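Local coordinates for uncharacterized protein (Bacteroides ovatus, PDB 3P02), which is of unknown function but probably pairs an E-set-like beta domain with a BT_3044-like C-terminal domain, at residues K10-F15 against G134-N139. Sequence-based numbering, arbitrary orientation. Where two conformers were deposited one is given.
Sequences KQLISF and GTYAVN
Y136 reaches from a 3-10 turn to the start of strand 13-15, where its OH accepts a hydrogen bond from I13 N at 2.8 Å, with an N-H...O angle of 161°. The same hydroxyl is hydrogen-bonded to E130 OE1, so two hydrogen bonds hold the buried phenol oxygen. I13 O lies at the ring edge, near its plane, 3.4 Å from Y136 CE2. L12 takes a face: its CD1 stands 4.2 Å above the ring plane, displaced toward the rim, and L12 CB is 3.7 Å from Y136 CZ. With CG anti to the carbonyl carbon (chi1 -59°) and CD1 anti to CA (chi2 174°), the leucine crosses the ring obliquely, its CD2 3.8 Å from Y136 CE1, and CD1 reaches on to T135 OG1 at 3.3 Å, a van der Waals contact of methyl with oxygen; that hydroxyl hydrogen-bonds N133 OD1. A phenylalanine in place of Y136 would probably leave I13 N without this acceptor and deprive E130 of its hydroxyl partner. The contact ties the loop between strands 122-130 and 146-154 to edge strand 13-15; I13 packs on strands 36-45 and 122-130, bridging two sheets, and T135 touches helix 6-9.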
loop_
_atom_site.group_PDB
_atom_site.type_symbol
_atom_site.label_atom_id
_atom_site.label_comp_id
_atom_site.label_asym_id
_atom_site.label_seq_id
_atom_site.Cartn_x
_atom_site.Cartn_y
_atom_site.Cartn_z
ATOM N N LYS A 10 -5.096 -21.814 -25.868
ATOM C CA LYS A 10 -3.810 -22.113 -25.237
ATOM C C LYS A 10 -2.651 -22.050 -26.288
ATOM O O LYS A 10 -1.697 -22.849 -26.252
ATOM C CB LYS A 10 -3.834 -23.432 -24.448
ATOM C CG LYS A 10 -4.512 -23.264 -23.092
ATOM C CD LYS A 10 -3.944 -24.181 -22.027
ATOM C CE LYS A 10 -4.740 -25.452 -21.862
ATOM N NZ LYS A 10 -4.602 -25.995 -20.487
ATOM N N GLN A 11 -2.752 -21.066 -27.199
ATOM C CA GLN A 11 -1.751 -20.683 -28.201
ATOM C C GLN A 11 -1.750 -19.146 -28.270
ATOM O O GLN A 11 -0.988 -18.540 -29.023
ATOM C CB GLN A 11 -1.953 -21.361 -29.576
ATOM C CG GLN A 11 -3.332 -21.215 -30.227
ATOM C CD GLN A 11 -3.535 -19.989 -31.094
ATOM O OE1 GLN A 11 -2.593 -19.292 -31.503
ATOM N NE2 GLN A 11 -4.790 -19.731 -31.440
ATOM N N LEU A 12 -2.607 -18.532 -27.441
ATOM C CA LEU A 12 -2.755 -17.097 -27.301
ATOM C C LEU A 12 -1.919 -16.588 -26.133
ATOM O O LEU A 12 -1.244 -17.361 -25.442
ATOM C CB LEU A 12 -4.233 -16.700 -27.166
ATOM C CG LEU A 12 -5.145 -17.119 -28.361
ATOM C CD1 LEU A 12 -6.603 -16.817 -28.064
ATOM C CD2 LEU A 12 -4.720 -16.447 -29.670
ATOM N N ILE A 13 -1.925 -15.275 -25.957
ATOM C CA ILE A 13 -1.035 -14.619 -25.005
ATOM C C ILE A 13 -1.751 -14.246 -23.719
ATOM O O ILE A 13 -2.926 -13.905 -23.736
ATOM C CB ILE A 13 -0.430 -13.413 -25.739
ATOM C CG1 ILE A 13 0.348 -13.923 -26.999
ATOM C CG2 ILE A 13 0.474 -12.569 -24.831
ATOM C CD1 ILE A 13 0.530 -12.970 -27.993
ATOM N N SER A 14 -1.037 -14.342 -22.592
ATOM C CA SER A 14 -1.623 -14.046 -21.296
ATOM C C SER A 14 -0.611 -13.399 -20.381
ATOM O O SER A 14 0.577 -13.334 -20.724
ATOM C CB SER A 14 -2.121 -15.337 -20.658
ATOM O OG SER A 14 -1.045 -16.232 -20.446
ATOM N N PHE A 15 -1.067 -12.987 -19.191
ATOM C CA PHE A 15 -0.169 -12.478 -18.170
ATOM C C PHE A 15 0.138 -13.561 -17.157
ATOM O O PHE A 15 -0.709 -14.426 -16.887
ATOM C CB PHE A 15 -0.757 -11.266 -17.442
ATOM C CG PHE A 15 -0.846 -10.020 -18.265
ATOM C CD1 PHE A 15 0.299 -9.455 -18.836
ATOM C CD2 PHE A 15 -2.076 -9.400 -18.484
ATOM C CE1 PHE A 15 0.215 -8.278 -19.588
ATOM C CE2 PHE A 15 -2.148 -8.196 -19.197
ATOM C CZ PHE A 15 -1.005 -7.650 -19.750
ATOM N N GLY A 134 -10.928 -11.899 -32.163
ATOM C CA GLY A 134 -12.080 -11.991 -31.263
ATOM C C GLY A 134 -11.995 -13.083 -30.206
ATOM O O GLY A 134 -12.757 -13.064 -29.235
ATOM N N THR A 135 -11.049 -14.026 -30.358
ATOM C CA THR A 135 -10.850 -15.130 -29.412
ATOM C C THR A 135 -10.380 -14.615 -28.027
ATOM O O THR A 135 -10.509 -15.330 -27.036
ATOM C CB THR A 135 -9.878 -16.166 -29.975
ATOM O OG1 THR A 135 -8.668 -15.499 -30.319
ATOM C CG2 THR A 135 -10.436 -16.898 -31.192
ATOM N N TYR A 136 -9.886 -13.357 -27.949
ATOM C CA TYR A 136 -9.465 -12.752 -26.677
ATOM C C TYR A 136 -10.665 -12.296 -25.839
ATOM O O TYR A 136 -10.490 -11.958 -24.672
ATOM C CB TYR A 136 -8.489 -11.589 -26.912
ATOM C CG TYR A 136 -7.080 -12.084 -27.151
ATOM C CD1 TYR A 136 -6.631 -12.383 -28.438
ATOM C CD2 TYR A 136 -6.192 -12.258 -26.091
ATOM C CE1 TYR A 136 -5.348 -12.883 -28.658
ATOM C CE2 TYR A 136 -4.897 -12.742 -26.300
ATOM C CZ TYR A 136 -4.475 -13.036 -27.591
ATOM O OH TYR A 136 -3.211 -13.542 -27.797
ATOM N N ALA A 137 -11.879 -12.346 -26.404
ATOM C CA ALA A 137 -13.080 -11.960 -25.649
ATOM C C ALA A 137 -13.766 -13.206 -25.066
ATOM O O ALA A 137 -14.823 -13.080 -24.449
ATOM C CB ALA A 137 -14.048 -11.217 -26.578
ATOM N N VAL A 138 -13.204 -14.404 -25.305
ATOM C CA VAL A 138 -13.802 -15.683 -24.846
ATOM C C VAL A 138 -13.031 -16.177 -23.638
ATOM O O VAL A 138 -11.816 -16.329 -23.726
ATOM C CB VAL A 138 -13.809 -16.763 -25.952
ATOM C CG1 VAL A 138 -14.482 -18.056 -25.462
ATOM C CG2 VAL A 138 -14.478 -16.247 -27.222
ATOM N N ASN A 139 -13.728 -16.442 -22.513
ATOM C CA ASN A 139 -13.108 -16.944 -21.278
ATOM C C ASN A 139 -11.878 -16.112 -20.899
ATOM O O ASN A 139 -10.828 -16.691 -20.628
ATOM C CB ASN A 139 -12.720 -18.437 -21.453
ATOM C CG ASN A 139 -13.934 -19.319 -21.458
ATOM O OD1 ASN A 139 -14.950 -18.934 -20.927
ATOM N ND2 ASN A 139 -13.842 -20.513 -22.013
#